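PDB 1KPH: cyclopropane-fatty-acyl-phospholipid synthase 1 from Mycobacterium tuberculosis, which converts a double bond at the distal position of an alpha mycolic acid into a cyclopropane ring, using a methylene group from S-adenosyl-L-methionine. Local coordinates for residues A[268-271]-A[272-276]. Residues are numbered along the deposited sequence; the frame is centred on the assembly and turned at random.
Sequences GCAE and MFRIG. With 10A (didecyl-dimethyl-ammonium), chain G.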
ATOM      1  N   GLY A 268      -9.356 -14.196  -5.860  1.00 21.72           N
ATOM      2  CA  GLY A 268      -8.372 -14.489  -6.892  1.00 21.33           C
ATOM      3  C   GLY A 268      -6.951 -14.160  -6.472  1.00 20.11           C
ATOM      4  O   GLY A 268      -6.036 -14.974  -6.629  1.00 18.56           O
ATOM      5  N   CYS A 269      -6.763 -12.961  -5.936  1.00 18.79           N
ATOM      6  CA  CYS A 269      -5.450 -12.524  -5.482  1.00 18.75           C
ATOM      7  C   CYS A 269      -4.906 -13.443  -4.393  1.00 18.43           C
ATOM      8  O   CYS A 269      -3.713 -13.738  -4.358  1.00 18.05           O
ATOM      9  CB  CYS A 269      -5.525 -11.086  -4.960  1.00 16.92           C
ATOM     10  SG  CYS A 269      -5.761  -9.853  -6.258  1.00 19.55           S
ATOM     11  N   ALA A 270      -5.793 -13.897  -3.509  1.00 21.55           N
ATOM     12  CA  ALA A 270      -5.404 -14.779  -2.418  1.00 22.11           C
ATOM     13  C   ALA A 270      -4.728 -16.042  -2.950  1.00 24.62           C
ATOM     14  O   ALA A 270      -3.717 -16.494  -2.406  1.00 24.33           O
ATOM     15  CB  ALA A 270      -6.632 -15.146  -1.582  1.00 22.22           C
ATOM     16  N   GLU A 271      -5.283 -16.612  -4.015  1.00 26.74           N
ATOM     17  CA  GLU A 271      -4.709 -17.818  -4.602  1.00 28.88           C
ATOM     18  C   GLU A 271      -3.394 -17.493  -5.296  1.00 29.86           C
ATOM     19  O   GLU A 271      -2.447 -18.279  -5.254  1.00 28.80           O
ATOM     20  CB  GLU A 271      -5.681 -18.442  -5.602  1.00 31.41           C
ATOM     21  CG  GLU A 271      -6.980 -18.915  -4.977  1.00 35.83           C
ATOM     22  CD  GLU A 271      -6.769 -19.967  -3.897  1.00 37.37           C
ATOM     23  OE1 GLU A 271      -7.743 -20.282  -3.179  1.00 40.30           O
ATOM     24  OE2 GLU A 271      -5.636 -20.482  -3.767  1.00 37.90           O
ATOM     25  N   MET A 272      -3.339 -16.326  -5.932  1.00 29.48           N
ATOM     26  CA  MET A 272      -2.133 -15.902  -6.626  1.00 30.38           C
ATOM     27  C   MET A 272      -0.955 -15.845  -5.657  1.00 29.49           C
ATOM     28  O   MET A 272       0.167 -16.211  -6.015  1.00 29.40           O
ATOM     29  CB  MET A 272      -2.351 -14.536  -7.278  1.00 33.58           C
ATOM     30  CG  MET A 272      -2.264 -14.553  -8.797  1.00 37.43           C
ATOM     31  SD  MET A 272      -3.326 -15.806  -9.561  1.00 45.45           S
ATOM     32  CE  MET A 272      -2.168 -17.159  -9.787  1.00 42.50           C
ATOM     33  N   PHE A 273      -1.204 -15.385  -4.434  1.00 27.61           N
ATOM     34  CA  PHE A 273      -0.140 -15.317  -3.440  1.00 27.02           C
ATOM     35  C   PHE A 273       0.147 -16.705  -2.890  1.00 28.29           C
ATOM     36  O   PHE A 273       1.297 -17.044  -2.617  1.00 28.27           O
ATOM     37  CB  PHE A 273      -0.511 -14.371  -2.291  1.00 23.70           C
ATOM     38  CG  PHE A 273      -0.245 -12.917  -2.593  1.00 21.28           C
ATOM     39  CD1 PHE A 273      -1.289 -12.047  -2.875  1.00 18.14           C
ATOM     40  CD2 PHE A 273       1.059 -12.428  -2.613  1.00 20.62           C
ATOM     41  CE1 PHE A 273      -1.043 -10.706  -3.175  1.00 20.03           C
ATOM     42  CE2 PHE A 273       1.320 -11.090  -2.912  1.00 18.49           C
ATOM     43  CZ  PHE A 273       0.267 -10.229  -3.194  1.00 19.58           C
ATOM     44  N   ARG A 274      -0.904 -17.508  -2.741  1.00 29.21           N
ATOM     45  CA  ARG A 274      -0.760 -18.865  -2.225  1.00 31.17           C
ATOM     46  C   ARG A 274       0.150 -19.706  -3.124  1.00 32.19           C
ATOM     47  O   ARG A 274       1.028 -20.412  -2.632  1.00 34.92           O
ATOM     48  CB  ARG A 274      -2.135 -19.539  -2.100  1.00 29.53           C
ATOM     49  CG  ARG A 274      -2.423 -20.130  -0.718  1.00 29.26           C
ATOM     50  CD  ARG A 274      -3.671 -21.018  -0.726  1.00 28.28           C
ATOM     51  NE  ARG A 274      -4.888 -20.279  -1.057  1.00 27.68           N
ATOM     52  CZ  ARG A 274      -5.500 -19.428  -0.237  1.00 26.56           C
ATOM     53  NH1 ARG A 274      -5.016 -19.204   0.977  1.00 27.66           N
ATOM     54  NH2 ARG A 274      -6.592 -18.789  -0.638  1.00 26.16           N
ATOM     55  N   ILE A 275      -0.049 -19.615  -4.437  1.00 33.26           N
ATOM     56  CA  ILE A 275       0.753 -20.384  -5.388  1.00 34.14           C
ATOM     57  C   ILE A 275       2.113 -19.751  -5.698  1.00 33.68           C
ATOM     58  O   ILE A 275       2.997 -20.407  -6.251  1.00 32.38           O
ATOM     59  CB  ILE A 275      -0.020 -20.614  -6.710  1.00 35.33           C
ATOM     60  CG1 ILE A 275       0.780 -21.542  -7.624  1.00 37.76           C
ATOM     61  CG2 ILE A 275      -0.292 -19.290  -7.400  1.00 37.51           C
ATOM     62  CD1 ILE A 275       0.029 -21.988  -8.858  1.00 38.16           C
ATOM     63  N   GLY A 276       2.276 -18.476  -5.356  1.00 33.43           N
ATOM     64  CA  GLY A 276       3.550 -17.818  -5.582  1.00 32.12           C
ATOM     65  C   GLY A 276       3.780 -17.017  -6.852  1.00 31.83           C
ATOM     66  O   GLY A 276       4.924 -16.666  -7.143  1.00 31.97           O
TER
HETATM   67  C1  10A G1901      -0.286  -6.853 -13.279  1.00 36.09           C
HETATM   68  C2  10A G1901      -1.071  -5.580 -12.944  1.00 34.27           C
HETATM   69  C3  10A G1901      -1.046  -5.330 -11.432  1.00 33.88           C
HETATM   70  C4  10A G1901      -1.814  -4.091 -10.949  1.00 32.24           C
HETATM   71  C5  10A G1901      -1.667  -4.035  -9.421  1.00 30.66           C
HETATM   72  C6  10A G1901      -2.424  -2.897  -8.720  1.00 28.05           C
HETATM   73  C7  10A G1901      -2.147  -3.103  -7.222  1.00 29.24           C
HETATM   74  C8  10A G1901      -2.929  -2.180  -6.283  1.00 26.89           C
HETATM   75  C9  10A G1901      -2.581  -2.576  -4.832  1.00 26.68           C
HETATM   76  C10 10A G1901      -3.489  -1.836  -3.849  1.00 23.43           C
HETATM   77  N1  10A G1901      -3.540  -2.183  -2.352  1.00 21.58           N
HETATM   78  C11 10A G1901      -4.621  -1.305  -1.756  1.00 21.38           C
HETATM   79  C12 10A G1901      -2.253  -1.817  -1.656  1.00 19.95           C
HETATM   80  C13 10A G1901      -3.807  -3.654  -1.994  1.00 21.33           C
HETATM   81  C14 10A G1901      -5.057  -4.435  -2.506  1.00 21.43           C
HETATM   82  C15 10A G1901      -5.013  -5.976  -2.369  1.00 20.82           C
HETATM   83  C16 10A G1901      -3.925  -6.769  -3.131  1.00 22.18           C
HETATM   84  C17 10A G1901      -4.064  -6.693  -4.664  1.00 25.36           C
HETATM   85  C18 10A G1901      -2.997  -7.510  -5.405  1.00 26.41           C
HETATM   86  C19 10A G1901      -3.199  -7.402  -6.922  1.00 28.56           C
HETATM   87  C20 10A G1901      -2.153  -8.269  -7.640  1.00 31.07           C
HETATM   88  C21 10A G1901      -2.335  -8.229  -9.159  1.00 32.57           C
HETATM   89  C22 10A G1901      -1.281  -9.132  -9.799  1.00 34.49           C
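Residues 268-271 hand over to 272-276 within the last turns of helix 256-275, where four successive backbone hydrogen bonds, each from the amide of residue i+4 to the carbonyl of residue i, join Met272 N to Gly268 O (3.1 Å), Phe273 N to Cys269 O, Arg274 N to Ala270 O, and Ile275 N to Glu271 O (2.9 Å). This short piece illustrates how one helix can carry charge on one flank and meet a lipid-like ligand on another. On the exposed flank Glu271 and Arg274, three residues apart, form a side-on salt bridge in which Arg274 NE reaches Glu271 OE2 at 2.8 Å and Arg274 NH2 reaches Glu271 OE1 at 3.2 Å. The two planes are turned 64° apart, and both nitrogens meet the carboxylate from above its plane, although OE2 itself lies in the guanidinium plane. A bend at chi3 (-63°) folds the arginine back over the preceding turn, bringing one guanidinium face above Ala270 O and NH2 to 3.8 Å from Ala270 CB. Arg274 NH1 turns to Asp237 in helix 229-245, so the guanidinium ties two helices together. On the buried side Phe273 lays CD1 3.3 Å from Cys269 O, while its ring stacks with Tyr232 and meets the ligand at its edge. With SG set anti to its carbonyl carbon (chi1 -71°), Cys269 lays its sulfur against a decyl chain of the didecyl-dimethyl-ammonium, 3.6 Å from C19. Gly276, with positive phi, is the C-prime residue of a Schellman motif, in which Tyr277 N turns back to Met272 O and Gly276 N, weakly, to Phe273 O. The helix it closes lines the ligand pocket with one face, consistent with a lipid-chain site, with Cys269 as the probable active-site residue by analogy with relatives.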